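PDB 4HVT: post-proline cleaving enzyme from Rickettsia typhi, which probably hydrolyses oligopeptides on the carboxyl side of proline as a serine peptidase of the prolyl oligopeptidase family. Local coordinates for residues A[247-252]-A[325-330]; A[286-291]-A[308-313]; A[295-300]-A[403-408]; A[339-344]-A[381-386]. One frame throughout, in Å; residues are numbered along the deposited sequence.

Contact 1: residues A[247-252]-A[325-330]; sequences KLLSDT and LHFTDL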
loop_
_atom_site.group_PDB
_atom_site.type_symbol
_atom_site.label_atom_id
_atom_site.label_comp_id
_atom_site.label_asym_id
_atom_site.label_seq_id
_atom_site.Cartn_x
_atom_site.Cartn_y
_atom_site.Cartn_z
ATOM N N LYS A 247 9.265 -15.155 9.438
ATOM C CA LYS A 247 9.731 -15.489 10.802
ATOM C C LYS A 247 8.709 -15.131 11.868
ATOM O O LYS A 247 8.034 -14.060 11.779
ATOM C CB LYS A 247 11.002 -14.755 11.106
ATOM C CG LYS A 247 12.219 -15.174 10.305
ATOM C CD LYS A 247 12.785 -16.494 10.866
ATOM C CE LYS A 247 13.719 -17.254 9.920
ATOM N NZ LYS A 247 14.785 -16.335 9.398
ATOM N N LEU A 248 8.546 -16.017 12.853
ATOM C CA LEU A 248 7.675 -15.729 13.987
ATOM C C LEU A 248 8.241 -14.647 14.949
ATOM O O LEU A 248 7.541 -13.729 15.393
ATOM C CB LEU A 248 7.361 -17.005 14.753
ATOM C CG LEU A 248 6.448 -16.941 15.967
ATOM C CD1 LEU A 248 5.057 -16.473 15.549
ATOM C CD2 LEU A 248 6.327 -18.284 16.660
ATOM N N LEU A 249 9.516 -14.823 15.237
ATOM C CA LEU A 249 10.295 -13.944 16.161
ATOM C C LEU A 249 11.445 -13.294 15.432
ATOM O O LEU A 249 11.690 -13.552 14.268
ATOM C CB LEU A 249 10.855 -14.713 17.348
ATOM C CG LEU A 249 9.854 -15.615 18.076
ATOM C CD1 LEU A 249 10.479 -16.407 19.175
ATOM C CD2 LEU A 249 8.725 -14.736 18.650
ATOM N N SER A 250 12.147 -12.374 16.112
ATOM C CA SER A 250 13.412 -11.875 15.595
ATOM C C SER A 250 14.390 -13.053 15.424
ATOM O O SER A 250 14.419 -13.885 16.266
ATOM C CB SER A 250 14.022 -10.922 16.641
ATOM O OG SER A 250 15.352 -10.571 16.270
ATOM N N ASP A 251 15.194 -13.089 14.362
ATOM C CA ASP A 251 16.255 -14.061 14.189
ATOM C C ASP A 251 17.181 -14.065 15.423
ATOM O O ASP A 251 17.818 -15.043 15.704
ATOM C CB ASP A 251 17.115 -13.767 12.978
ATOM C CG ASP A 251 16.485 -14.201 11.664
ATOM O OD1 ASP A 251 15.943 -15.315 11.619
ATOM O OD2 ASP A 251 16.582 -13.464 10.666
ATOM N N THR A 252 17.289 -12.926 16.133
ATOM C CA THR A 252 18.193 -12.915 17.282
ATOM C C THR A 252 17.669 -13.755 18.441
ATOM O O THR A 252 18.435 -14.068 19.378
ATOM C CB THR A 252 18.474 -11.500 17.858
ATOM O OG1 THR A 252 17.239 -10.923 18.302
ATOM C CG2 THR A 252 19.101 -10.600 16.822
ATOM N N LEU A 325 1.381 -12.211 24.099
ATOM C CA LEU A 325 1.505 -13.519 24.769
ATOM C C LEU A 325 2.832 -14.162 24.410
ATOM O O LEU A 325 3.446 -13.938 23.374
ATOM C CB LEU A 325 0.375 -14.496 24.446
ATOM C CG LEU A 325 0.099 -14.976 23.022
ATOM C CD1 LEU A 325 -0.817 -16.185 22.962
ATOM C CD2 LEU A 325 -0.450 -13.856 22.080
ATOM N N HIS A 326 3.261 -15.035 25.268
ATOM C CA HIS A 326 4.421 -15.875 24.942
ATOM C C HIS A 326 4.129 -16.776 23.755
ATOM O O HIS A 326 2.994 -17.297 23.614
ATOM C CB HIS A 326 4.817 -16.763 26.123
ATOM C CG HIS A 326 6.194 -17.338 25.987
ATOM N ND1 HIS A 326 6.452 -18.626 25.562
ATOM C CD2 HIS A 326 7.399 -16.805 26.311
ATOM C CE1 HIS A 326 7.755 -18.833 25.550
ATOM N NE2 HIS A 326 8.359 -17.731 25.987
ATOM N N PHE A 327 5.108 -16.987 22.862
ATOM C CA PHE A 327 4.781 -17.723 21.593
ATOM C C PHE A 327 4.275 -19.143 21.850
ATOM O O PHE A 327 3.439 -19.599 21.119
ATOM C CB PHE A 327 5.954 -17.760 20.590
ATOM C CG PHE A 327 7.026 -18.775 20.955
ATOM C CD1 PHE A 327 8.063 -18.466 21.822
ATOM C CD2 PHE A 327 6.993 -20.026 20.404
ATOM C CE1 PHE A 327 9.023 -19.387 22.191
ATOM C CE2 PHE A 327 7.952 -20.963 20.745
ATOM C CZ PHE A 327 8.951 -20.668 21.629
ATOM N N THR A 328 4.699 -19.762 22.938
ATOM C CA THR A 328 4.274 -21.146 23.272
ATOM C C THR A 328 2.771 -21.187 23.565
ATOM O O THR A 328 2.128 -22.197 23.289
ATOM C CB THR A 328 5.024 -21.766 24.443
ATOM O OG1 THR A 328 4.838 -20.964 25.620
ATOM C CG2 THR A 328 6.485 -21.892 24.062
ATOM N N ASP A 329 2.208 -20.107 24.076
ATOM C CA ASP A 329 0.779 -20.058 24.361
ATOM C C ASP A 329 -0.047 -19.981 23.080
ATOM O O ASP A 329 -1.245 -20.248 23.121
ATOM C CB ASP A 329 0.393 -18.912 25.282
ATOM C CG ASP A 329 0.589 -19.223 26.760
ATOM O OD1 ASP A 329 0.789 -20.395 27.142
ATOM O OD2 ASP A 329 0.508 -18.265 27.518
ATOM N N LEU A 330 0.566 -19.696 21.940
ATOM C CA LEU A 330 -0.173 -19.759 20.671
ATOM C C LEU A 330 -0.738 -21.122 20.361
ATOM O O LEU A 330 -1.747 -21.214 19.690
ATOM C CB LEU A 330 0.704 -19.380 19.505
ATOM C CG LEU A 330 1.126 -17.923 19.416
ATOM C CD1 LEU A 330 2.187 -17.706 18.345
ATOM C CD2 LEU A 330 -0.054 -17.021 19.167
#
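L248 reaches F327 with CG anti to the backbone N (chi1 -179°), while F327 CG sits between its own backbone N and carbonyl carbon (chi1 77°). The contact joins two neighbouring four-stranded sheets of the β-propeller domain. Residues 247-252 end strand 242-247 and start the loop to strand 257-263; the segment 325-330 leads from the end of strand 322-326 into a turn. L248 crosses F327 at about a right angle, its CD2 lying 4.0 Å from F327 CB at the root of the ring. The L248 and L330 side chains slide past each other in opposite directions, L248 CD1 coming 4.2 Å from L330 CD1. The grip is wholly apolar, with no hydrogen bond between the segments. V302 of strand 301-305 touches both L248 and L249, and L257 of strand 257-263 touches L249 and F327, so strands of both sheets contribute to the packing. T328 CG2 sits over one face of the F327 ring, offset toward the rim. L249, whose side chain also crosses the phenylalanine at about a right angle, brings its CD1 to 4.1 Å from F327 CD1.

Contact 2: residues A[286-291]-A[308-313]; sequences INMPSD and SDWKFK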
loop_
_atom_site.group_PDB
_atom_site.type_symbol
_atom_site.label_atom_id
_atom_site.label_comp_id
_atom_site.label_asym_id
_atom_site.label_seq_id
_atom_site.Cartn_x
_atom_site.Cartn_y
_atom_site.Cartn_z
ATOM N N ILE A 286 -1.949 -22.789 15.185
ATOM C CA ILE A 286 -2.112 -21.710 16.161
ATOM C C ILE A 286 -3.603 -21.564 16.522
ATOM O O ILE A 286 -4.477 -21.563 15.635
ATOM C CB ILE A 286 -1.543 -20.383 15.596
ATOM C CG1 ILE A 286 -0.036 -20.448 15.609
ATOM C CG2 ILE A 286 -2.058 -19.184 16.374
ATOM C CD1 ILE A 286 0.603 -19.375 14.801
ATOM N N ASN A 287 -3.854 -21.514 17.832
ATOM C CA ASN A 287 -5.162 -21.305 18.397
ATOM C C ASN A 287 -5.284 -19.827 18.818
ATOM O O ASN A 287 -4.855 -19.431 19.931
ATOM C CB ASN A 287 -5.370 -22.247 19.599
ATOM C CG ASN A 287 -6.820 -22.246 20.091
ATOM O OD1 ASN A 287 -7.601 -21.399 19.693
ATOM N ND2 ASN A 287 -7.189 -23.245 20.904
ATOM N N MET A 288 -5.761 -19.029 17.854
ATOM C CA MET A 288 -6.104 -17.624 18.076
ATOM C C MET A 288 -7.363 -17.327 17.275
ATOM O O MET A 288 -7.758 -18.121 16.379
ATOM C CB MET A 288 -4.971 -16.661 17.609
ATOM C CG MET A 288 -3.664 -16.741 18.418
ATOM S SD MET A 288 -3.854 -16.111 20.104
ATOM C CE MET A 288 -3.846 -14.356 19.685
ATOM N N PRO A 289 -8.056 -16.243 17.615
ATOM C CA PRO A 289 -9.215 -15.883 16.780
ATOM C C PRO A 289 -8.850 -15.852 15.293
ATOM O O PRO A 289 -7.801 -15.360 14.918
ATOM C CB PRO A 289 -9.627 -14.497 17.337
ATOM C CG PRO A 289 -9.161 -14.498 18.752
ATOM C CD PRO A 289 -7.818 -15.239 18.670
ATOM N N SER A 290 -9.729 -16.361 14.425
ATOM C CA SER A 290 -9.387 -16.524 13.035
ATOM C C SER A 290 -9.114 -15.227 12.281
ATOM O O SER A 290 -8.386 -15.253 11.301
ATOM C CB SER A 290 -10.488 -17.301 12.305
ATOM O OG SER A 290 -11.718 -16.606 12.312
ATOM N N ASP A 291 -9.621 -14.090 12.788
ATOM C CA ASP A 291 -9.386 -12.781 12.166
ATOM C C ASP A 291 -8.421 -11.929 12.966
ATOM O O ASP A 291 -8.241 -10.756 12.648
ATOM C CB ASP A 291 -10.679 -12.021 11.856
ATOM C CG ASP A 291 -11.611 -11.875 13.067
ATOM O OD1 ASP A 291 -11.356 -12.391 14.183
ATOM O OD2 ASP A 291 -12.631 -11.157 12.887
ATOM N N SER A 308 -12.178 -8.622 15.783
ATOM C CA SER A 308 -13.448 -8.839 16.448
ATOM C C SER A 308 -13.267 -8.945 17.948
ATOM O O SER A 308 -12.150 -9.233 18.428
ATOM C CB SER A 308 -14.116 -10.115 15.907
ATOM O OG SER A 308 -14.350 -10.000 14.524
ATOM N N ASP A 309 -14.376 -8.749 18.680
ATOM C CA ASP A 309 -14.338 -8.973 20.139
ATOM C C ASP A 309 -13.947 -10.424 20.411
ATOM O O ASP A 309 -14.319 -11.320 19.654
ATOM C CB ASP A 309 -15.704 -8.776 20.792
ATOM C CG ASP A 309 -16.223 -7.362 20.722
ATOM O OD1 ASP A 309 -15.479 -6.397 20.420
ATOM O OD2 ASP A 309 -17.471 -7.241 20.968
ATOM N N TRP A 310 -13.164 -10.628 21.462
ATOM C CA TRP A 310 -12.742 -11.961 21.882
ATOM C C TRP A 310 -13.208 -12.222 23.330
ATOM O O TRP A 310 -12.700 -11.573 24.229
ATOM C CB TRP A 310 -11.230 -12.022 21.819
ATOM C CG TRP A 310 -10.614 -13.347 22.079
ATOM C CD1 TRP A 310 -11.253 -14.564 22.278
ATOM C CD2 TRP A 310 -9.219 -13.623 22.156
ATOM N NE1 TRP A 310 -10.310 -15.559 22.477
ATOM C CE2 TRP A 310 -9.058 -15.006 22.393
ATOM C CE3 TRP A 310 -8.089 -12.842 22.060
ATOM C CZ2 TRP A 310 -7.781 -15.601 22.505
ATOM C CZ3 TRP A 310 -6.844 -13.405 22.166
ATOM C CH2 TRP A 310 -6.682 -14.774 22.345
ATOM N N LYS A 311 -14.164 -13.165 23.529
ATOM C CA LYS A 311 -14.561 -13.596 24.885
ATOM C C LYS A 311 -13.473 -14.535 25.345
ATOM O O LYS A 311 -13.388 -15.638 24.861
ATOM C CB LYS A 311 -15.910 -14.345 24.892
ATOM N N PHE A 312 -12.561 -14.043 26.174
ATOM C CA PHE A 312 -11.356 -14.797 26.571
ATOM C C PHE A 312 -11.426 -14.965 28.086
ATOM O O PHE A 312 -11.293 -13.993 28.810
ATOM C CB PHE A 312 -10.050 -14.085 26.105
ATOM C CG PHE A 312 -8.798 -14.781 26.567
ATOM C CD1 PHE A 312 -8.392 -15.981 25.979
ATOM C CD2 PHE A 312 -8.063 -14.282 27.644
ATOM C CE1 PHE A 312 -7.251 -16.628 26.415
ATOM C CE2 PHE A 312 -6.923 -14.933 28.091
ATOM C CZ PHE A 312 -6.521 -16.122 27.479
ATOM N N LYS A 313 -11.704 -16.185 28.552
ATOM C CA LYS A 313 -11.896 -16.476 29.984
ATOM C C LYS A 313 -12.951 -15.511 30.557
ATOM O O LYS A 313 -14.081 -15.498 30.056
ATOM C CB LYS A 313 -10.545 -16.433 30.712
ATOM C CG LYS A 313 -9.541 -17.428 30.116
ATOM C CD LYS A 313 -8.449 -17.828 31.098
ATOM C CE LYS A 313 -7.135 -18.121 30.396
ATOM N NZ LYS A 313 -6.351 -19.165 31.122
HETATM O O HOH W 1 -9.883 -10.830 15.951
#
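A proline-tryptophan CH-pi contact with a Met-aromatic neighbour joins the loop 286-291, which links two sheets of the β-propeller, to the hairpin of strands 310-312 and 315-317. P289 lays its CG over one face of the W310 indole, 3.6 Å from the centroid of the five-membered ring and 16° off the ring normal. The proline crosses the indole at about a right angle, and its CD reaches on over the six-membered ring, 3.9 Å from W310 CZ2. The opposite face of the indole carries F312 CB of the same strand, toward the rim, so the ring is sandwiched between the loop and its own hairpin. M288 arrives obliquely at the far end of the six-membered ring. Bends at chi2 and chi3 (-69° and -76°) curl its chain round, leaving SD 3.8 Å from W310 CH2 and CE close to the same atom. L330 packs against M288, and L340 touches W310.

At the other end of the contact the chemistry turns polar. S308 OG donates to the syn lone pair of D291 OD2 over 2.6 Å, and a weak hydrogen bond from K528 NZ also reaches this hydroxyl. The second carboxylate oxygen is linked to the backbone of S308 through a water, which donates to D291 OD1 at 2.8 Å and accepts from S308 N at 3.2 Å.

Contact 3: residues A[295-300]-A[403-408]; sequences QGSFKE and SYEEEE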
loop_
_atom_site.group_PDB
_atom_site.type_symbol
_atom_site.label_atom_id
_atom_site.label_comp_id
_atom_site.label_asym_id
_atom_site.label_seq_id
_atom_site.Cartn_x
_atom_site.Cartn_y
_atom_site.Cartn_z
ATOM N N GLN A 295 1.273 -8.973 14.595
ATOM C CA GLN A 295 1.798 -7.611 14.365
ATOM C C GLN A 295 3.272 -7.397 14.672
ATOM O O GLN A 295 3.843 -6.321 14.403
ATOM C CB GLN A 295 0.981 -6.601 15.186
ATOM C CG GLN A 295 -0.479 -6.533 14.756
ATOM C CD GLN A 295 -0.641 -6.033 13.368
ATOM O OE1 GLN A 295 0.151 -5.192 12.883
ATOM N NE2 GLN A 295 -1.625 -6.557 12.657
ATOM N N GLY A 296 3.924 -8.383 15.237
ATOM C CA GLY A 296 5.314 -8.256 15.625
ATOM C C GLY A 296 5.653 -9.137 16.814
ATOM O O GLY A 296 4.792 -9.857 17.350
ATOM N N SER A 297 6.870 -8.960 17.324
ATOM C CA SER A 297 7.385 -9.720 18.492
ATOM C C SER A 297 8.441 -8.898 19.215
ATOM O O SER A 297 8.967 -7.940 18.708
ATOM C CB SER A 297 8.009 -11.002 18.050
ATOM O OG SER A 297 9.156 -10.791 17.257
ATOM N N PHE A 298 8.758 -9.382 20.414
ATOM C CA PHE A 298 9.830 -8.874 21.225
ATOM C C PHE A 298 10.252 -10.030 22.116
ATOM O O PHE A 298 9.425 -10.583 22.860
ATOM C CB PHE A 298 9.372 -7.725 22.086
ATOM C CG PHE A 298 10.489 -7.079 22.878
ATOM C CD1 PHE A 298 11.542 -6.467 22.225
ATOM C CD2 PHE A 298 10.514 -7.146 24.275
ATOM C CE1 PHE A 298 12.575 -5.877 22.964
ATOM C CE2 PHE A 298 11.550 -6.566 25.014
ATOM C CZ PHE A 298 12.564 -5.916 24.357
ATOM N N LYS A 299 11.532 -10.369 22.081
ATOM C CA LYS A 299 12.016 -11.559 22.778
ATOM C C LYS A 299 11.113 -12.734 22.361
ATOM O O LYS A 299 10.822 -12.879 21.195
ATOM C CB LYS A 299 12.114 -11.344 24.308
ATOM C CG LYS A 299 12.803 -10.058 24.690
ATOM C CD LYS A 299 14.178 -9.991 24.268
ATOM C CE LYS A 299 14.975 -9.130 25.301
ATOM N NZ LYS A 299 16.366 -9.112 24.838
ATOM N N GLU A 300 10.653 -13.527 23.307
ATOM C CA GLU A 300 9.815 -14.702 22.992
ATOM C C GLU A 300 8.304 -14.397 23.000
ATOM O O GLU A 300 7.503 -15.310 22.927
ATOM C CB GLU A 300 10.136 -15.831 24.005
ATOM C CG GLU A 300 11.542 -16.372 23.791
ATOM C CD GLU A 300 11.917 -17.532 24.674
ATOM O OE1 GLU A 300 11.020 -18.109 25.324
ATOM O OE2 GLU A 300 13.153 -17.865 24.740
ATOM N N SER A 403 13.070 -0.256 11.993
ATOM C CA SER A 403 13.868 -0.773 13.118
ATOM C C SER A 403 13.873 -2.279 13.065
ATOM O O SER A 403 13.044 -2.888 12.361
ATOM C CB SER A 403 13.338 -0.322 14.477
ATOM O OG SER A 403 12.103 -0.981 14.799
ATOM N N TYR A 404 14.810 -2.828 13.811
ATOM C CA TYR A 404 14.940 -4.302 13.991
ATOM C C TYR A 404 15.327 -4.599 15.414
ATOM O O TYR A 404 16.072 -3.858 16.064
ATOM C CB TYR A 404 16.064 -4.874 13.141
ATOM C CG TYR A 404 16.022 -4.649 11.668
ATOM C CD1 TYR A 404 15.348 -5.488 10.840
ATOM C CD2 TYR A 404 16.763 -3.626 11.116
ATOM C CE1 TYR A 404 15.356 -5.309 9.462
ATOM C CE2 TYR A 404 16.776 -3.420 9.754
ATOM C CZ TYR A 404 16.087 -4.256 8.939
ATOM O OH TYR A 404 16.100 -4.060 7.571
ATOM N N GLU A 405 14.835 -5.703 15.938
ATOM C CA GLU A 405 15.223 -6.088 17.293
ATOM C C GLU A 405 16.736 -6.324 17.368
ATOM O O GLU A 405 17.295 -6.268 18.446
ATOM C CB GLU A 405 14.435 -7.350 17.736
ATOM C CG GLU A 405 14.566 -7.668 19.204
ATOM C CD GLU A 405 13.567 -8.699 19.716
ATOM O OE1 GLU A 405 12.627 -9.073 18.970
ATOM O OE2 GLU A 405 13.797 -9.138 20.866
ATOM N N GLU A 406 17.391 -6.618 16.260
ATOM C CA GLU A 406 18.844 -6.828 16.281
ATOM C C GLU A 406 19.588 -5.506 16.601
ATOM O O GLU A 406 20.694 -5.530 17.120
ATOM C CB GLU A 406 19.370 -7.394 14.982
ATOM C CG GLU A 406 20.858 -7.708 15.121
ATOM C CD GLU A 406 21.413 -8.614 14.069
ATOM O OE1 GLU A 406 20.625 -9.251 13.347
ATOM O OE2 GLU A 406 22.656 -8.667 13.989
ATOM N N GLU A 407 18.981 -4.374 16.297
ATOM C CA GLU A 407 19.629 -3.069 16.361
ATOM C C GLU A 407 19.107 -2.244 17.555
ATOM O O GLU A 407 17.890 -2.122 17.781
ATOM C CB GLU A 407 19.350 -2.299 15.047
ATOM C CG GLU A 407 19.972 -2.924 13.816
ATOM C CD GLU A 407 21.487 -2.813 13.771
ATOM O OE1 GLU A 407 22.081 -1.927 14.438
ATOM O OE2 GLU A 407 22.087 -3.623 13.051
ATOM N N GLU A 408 20.023 -1.619 18.301
ATOM C CA GLU A 408 19.653 -0.630 19.320
ATOM C C GLU A 408 19.093 0.686 18.731
ATOM O O GLU A 408 18.235 1.261 19.334
ATOM C CB GLU A 408 20.873 -0.272 20.186
ATOM C CG GLU A 408 21.239 -1.473 21.053
ATOM C CD GLU A 408 22.516 -1.330 21.826
ATOM O OE1 GLU A 408 23.428 -0.617 21.354
ATOM O OE2 GLU A 408 22.602 -1.965 22.908
HETATM O O HOH W 2 11.337 -11.398 18.865
HETATM O O HOH W 3 11.223 -8.195 16.857
HETATM O O HOH W 4 15.933 -8.245 22.149
#
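This is a buried polar contact in which one carboxylate, that of E405, binds the chain at and just past the end of strand 293-298, directly and through three waters. E405 runs out extended from a type I turn (Y404 to E407), its CG anti to the backbone N. Its OE2 accepts a hydrogen bond from K299 N at 2.8 Å with an N-H...O angle of 161°; the donor comes on the syn side, 19° out of the carboxylate plane. The F298 side chain crosses that of E405 at about a right angle, yet ring and carboxylate planes are only 22° apart, F298 CD1 lying 3.8 Å from E405 OE2. The turn connects strands 398-402 and 410-415 of another sheet of the β-propeller, so a single side chain bridges two sheets, with T357 of the sheet between them touching both E405 and F298. One water donates to E405 OE1 and K299 O and accepts from S297 OG; a second donates to E405 OE1 at 2.7 Å and to S297 O. A third links E405 OE2 to K299 NZ, the two charged atoms being 4.7 Å apart. K299 CD, 3.5 Å from E405 OE2, packs against the oxygen that its own backbone N binds.

Contact 4: residues A[339-344]-A[381-386]; sequences SLKILF and NEQWTK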
loop_
_atom_site.group_PDB
_atom_site.type_symbol
_atom_site.label_atom_id
_atom_site.label_comp_id
_atom_site.label_asym_id
_atom_site.label_seq_id
_atom_site.Cartn_x
_atom_site.Cartn_y
_atom_site.Cartn_z
ATOM N N SER A 339 -0.158 -16.577 29.702
ATOM C CA SER A 339 0.641 -15.359 29.525
ATOM C C SER A 339 -0.080 -14.195 28.851
ATOM O O SER A 339 0.552 -13.139 28.610
ATOM C CB SER A 339 1.928 -15.642 28.719
ATOM O OG SER A 339 1.614 -15.982 27.403
ATOM N N LEU A 340 -1.341 -14.336 28.484
ATOM C CA LEU A 340 -1.928 -13.313 27.634
ATOM C C LEU A 340 -2.157 -12.025 28.413
ATOM O O LEU A 340 -2.666 -12.061 29.541
ATOM C CB LEU A 340 -3.206 -13.821 26.975
ATOM C CG LEU A 340 -3.853 -12.776 26.084
ATOM C CD1 LEU A 340 -4.232 -13.455 24.763
ATOM C CD2 LEU A 340 -5.044 -12.123 26.778
ATOM N N LYS A 341 -1.743 -10.888 27.828
ATOM C CA LYS A 341 -1.894 -9.586 28.431
ATOM C C LYS A 341 -2.480 -8.654 27.395
ATOM O O LYS A 341 -2.195 -8.791 26.242
ATOM C CB LYS A 341 -0.566 -9.067 28.882
ATOM C CG LYS A 341 0.099 -9.943 29.935
ATOM C CD LYS A 341 -0.623 -9.744 31.231
ATOM C CE LYS A 341 0.069 -10.389 32.403
ATOM N NZ LYS A 341 -0.771 -10.043 33.562
ATOM N N ILE A 342 -3.256 -7.669 27.832
ATOM C CA ILE A 342 -3.796 -6.667 26.925
ATOM C C ILE A 342 -2.944 -5.403 26.979
ATOM O O ILE A 342 -2.728 -4.815 28.058
ATOM C CB ILE A 342 -5.232 -6.301 27.309
ATOM C CG1 ILE A 342 -6.123 -7.538 27.178
ATOM C CG2 ILE A 342 -5.729 -5.165 26.479
ATOM C CD1 ILE A 342 -7.342 -7.471 28.039
ATOM N N LEU A 343 -2.411 -5.023 25.852
ATOM C CA LEU A 343 -1.506 -3.854 25.781
ATOM C C LEU A 343 -2.132 -2.583 25.264
ATOM O O LEU A 343 -1.570 -1.496 25.478
ATOM C CB LEU A 343 -0.287 -4.164 24.972
ATOM C CG LEU A 343 0.518 -5.277 25.701
ATOM C CD1 LEU A 343 1.799 -5.454 24.953
ATOM C CD2 LEU A 343 0.751 -4.985 27.165
ATOM N N PHE A 344 -3.269 -2.686 24.623
ATOM C CA PHE A 344 -3.939 -1.522 24.038
ATOM C C PHE A 344 -5.409 -1.830 23.984
ATOM O O PHE A 344 -5.793 -2.858 23.481
ATOM C CB PHE A 344 -3.394 -1.264 22.631
ATOM C CG PHE A 344 -4.139 -0.219 21.837
ATOM C CD1 PHE A 344 -4.100 1.121 22.232
ATOM C CD2 PHE A 344 -4.863 -0.534 20.705
ATOM C CE1 PHE A 344 -4.797 2.096 21.527
ATOM C CE2 PHE A 344 -5.524 0.462 19.976
ATOM C CZ PHE A 344 -5.490 1.771 20.380
ATOM N N ASN A 381 11.664 -8.491 34.173
ATOM C CA ASN A 381 11.219 -9.580 35.028
ATOM C C ASN A 381 9.999 -10.267 34.434
ATOM O O ASN A 381 9.022 -10.522 35.138
ATOM C CB ASN A 381 10.880 -9.034 36.416
ATOM N N GLU A 382 10.042 -10.532 33.131
ATOM C CA GLU A 382 8.934 -11.115 32.409
ATOM C C GLU A 382 7.598 -10.347 32.561
ATOM O O GLU A 382 6.533 -10.913 32.293
ATOM C CB GLU A 382 8.727 -12.602 32.799
ATOM C CG GLU A 382 9.872 -13.542 32.437
ATOM C CD GLU A 382 10.194 -13.550 30.951
ATOM O OE1 GLU A 382 9.496 -14.244 30.162
ATOM O OE2 GLU A 382 11.170 -12.862 30.576
ATOM N N GLN A 383 7.637 -9.069 32.951
ATOM C CA GLN A 383 6.405 -8.242 32.896
ATOM C C GLN A 383 6.608 -7.047 31.966
ATOM O O GLN A 383 7.701 -6.505 31.900
ATOM C CB GLN A 383 6.032 -7.694 34.268
ATOM C CG GLN A 383 5.669 -8.732 35.311
ATOM C CD GLN A 383 4.408 -9.526 34.986
ATOM O OE1 GLN A 383 3.327 -8.973 34.676
ATOM N NE2 GLN A 383 4.528 -10.844 35.088
ATOM N N TRP A 384 5.540 -6.652 31.294
ATOM C CA TRP A 384 5.556 -5.431 30.474
ATOM C C TRP A 384 5.659 -4.173 31.306
ATOM O O TRP A 384 4.888 -3.972 32.243
ATOM C CB TRP A 384 4.302 -5.356 29.579
ATOM C CG TRP A 384 4.211 -6.525 28.657
ATOM C CD1 TRP A 384 3.308 -7.539 28.715
ATOM C CD2 TRP A 384 5.082 -6.823 27.554
ATOM N NE1 TRP A 384 3.555 -8.461 27.713
ATOM C CE2 TRP A 384 4.652 -8.051 26.998
ATOM C CE3 TRP A 384 6.211 -6.220 27.022
ATOM C CZ2 TRP A 384 5.298 -8.639 25.897
ATOM C CZ3 TRP A 384 6.800 -6.776 25.886
ATOM C CH2 TRP A 384 6.342 -7.963 25.348
ATOM N N THR A 385 6.613 -3.330 30.983
ATOM C CA THR A 385 6.817 -2.114 31.798
ATOM C C THR A 385 5.764 -1.057 31.455
ATOM O O THR A 385 5.053 -1.148 30.431
ATOM C CB THR A 385 8.202 -1.513 31.574
ATOM O OG1 THR A 385 8.355 -1.147 30.194
ATOM C CG2 THR A 385 9.267 -2.459 31.973
ATOM N N LYS A 386 5.619 -0.072 32.349
ATOM C CA LYS A 386 4.691 1.018 32.116
ATOM C C LYS A 386 5.212 1.805 30.923
ATOM O O LYS A 386 6.371 2.215 30.935
ATOM C CB LYS A 386 4.657 1.976 33.338
ATOM C CG LYS A 386 3.637 3.070 33.112
ATOM C CD LYS A 386 3.428 3.924 34.360
ATOM C CE LYS A 386 4.702 4.651 34.740
ATOM N NZ LYS A 386 4.369 6.112 34.991
HETATM O O HOH W 5 2.429 -11.116 27.561
#
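The W384 indole has L343 CD1 over the centre of one face, and a water in its plane at the edge. The second methyl of the leucine, L343 CD2, makes an off-centre CH-pi contact, 4.3 Å from the centroid of the W384 five-membered ring and 28° off its normal; the two side chains cross at about a right angle. The nearest ring atom to L343 CD2 is W384 CD1, at 3.9 Å. K341 approaches obliquely: its CB stands 4.2 Å from W384 CD1, and the bend at chi2 (-74°) carries the rest of the aliphatic chain on past the indole toward Q383. There K341 CE lies 4.2 Å from Q383 OE1, a loose approach between two exposed side chains. No direct hydrogen bond joins the segments. Instead the water at the indole edge accepts from W384 NE1 at 2.9 Å and donates to S339 O at 3.0 Å, tying the tryptophan to the residue two before strand 341-344. That strand carries a classic β bulge in which L343 and F344 both face L322. In the β-propeller it is an outermost strand of its sheet, next to strand 322-326, and W384 leans from strand 383-384 of the following sheet. Y301 meets W384 edge-to-face, F303 of strand 301-305 and L379 of strand 371-380 also touch the indole, and F377 of strand 371-380 lies against L343.

In the fold
All four contacts lie in the β-propeller domain, and three of them reach the sheet of strands 293-298, 301-305, 322-326 and 341-344. Contacts 1 and 3 are buried yet opposite in character, apolar side chains in one and a hydrated carboxylate in the other. Their centres are about 10 Å apart, and H326 NE2 bonds E300 OE1 between them. Contacts 2 and 4 lie at the surface, each with a tryptophan met by an aliphatic side chain and a bridging water, but only contact 2 adds a direct serine-aspartate hydrogen bond; L340 packs on W310 and F312 to join them. S339 OG ties contact 4 to contact 1 through H326 N and D329 OD2, while L330 O meets N287 N where contact 1 adjoins contact 2.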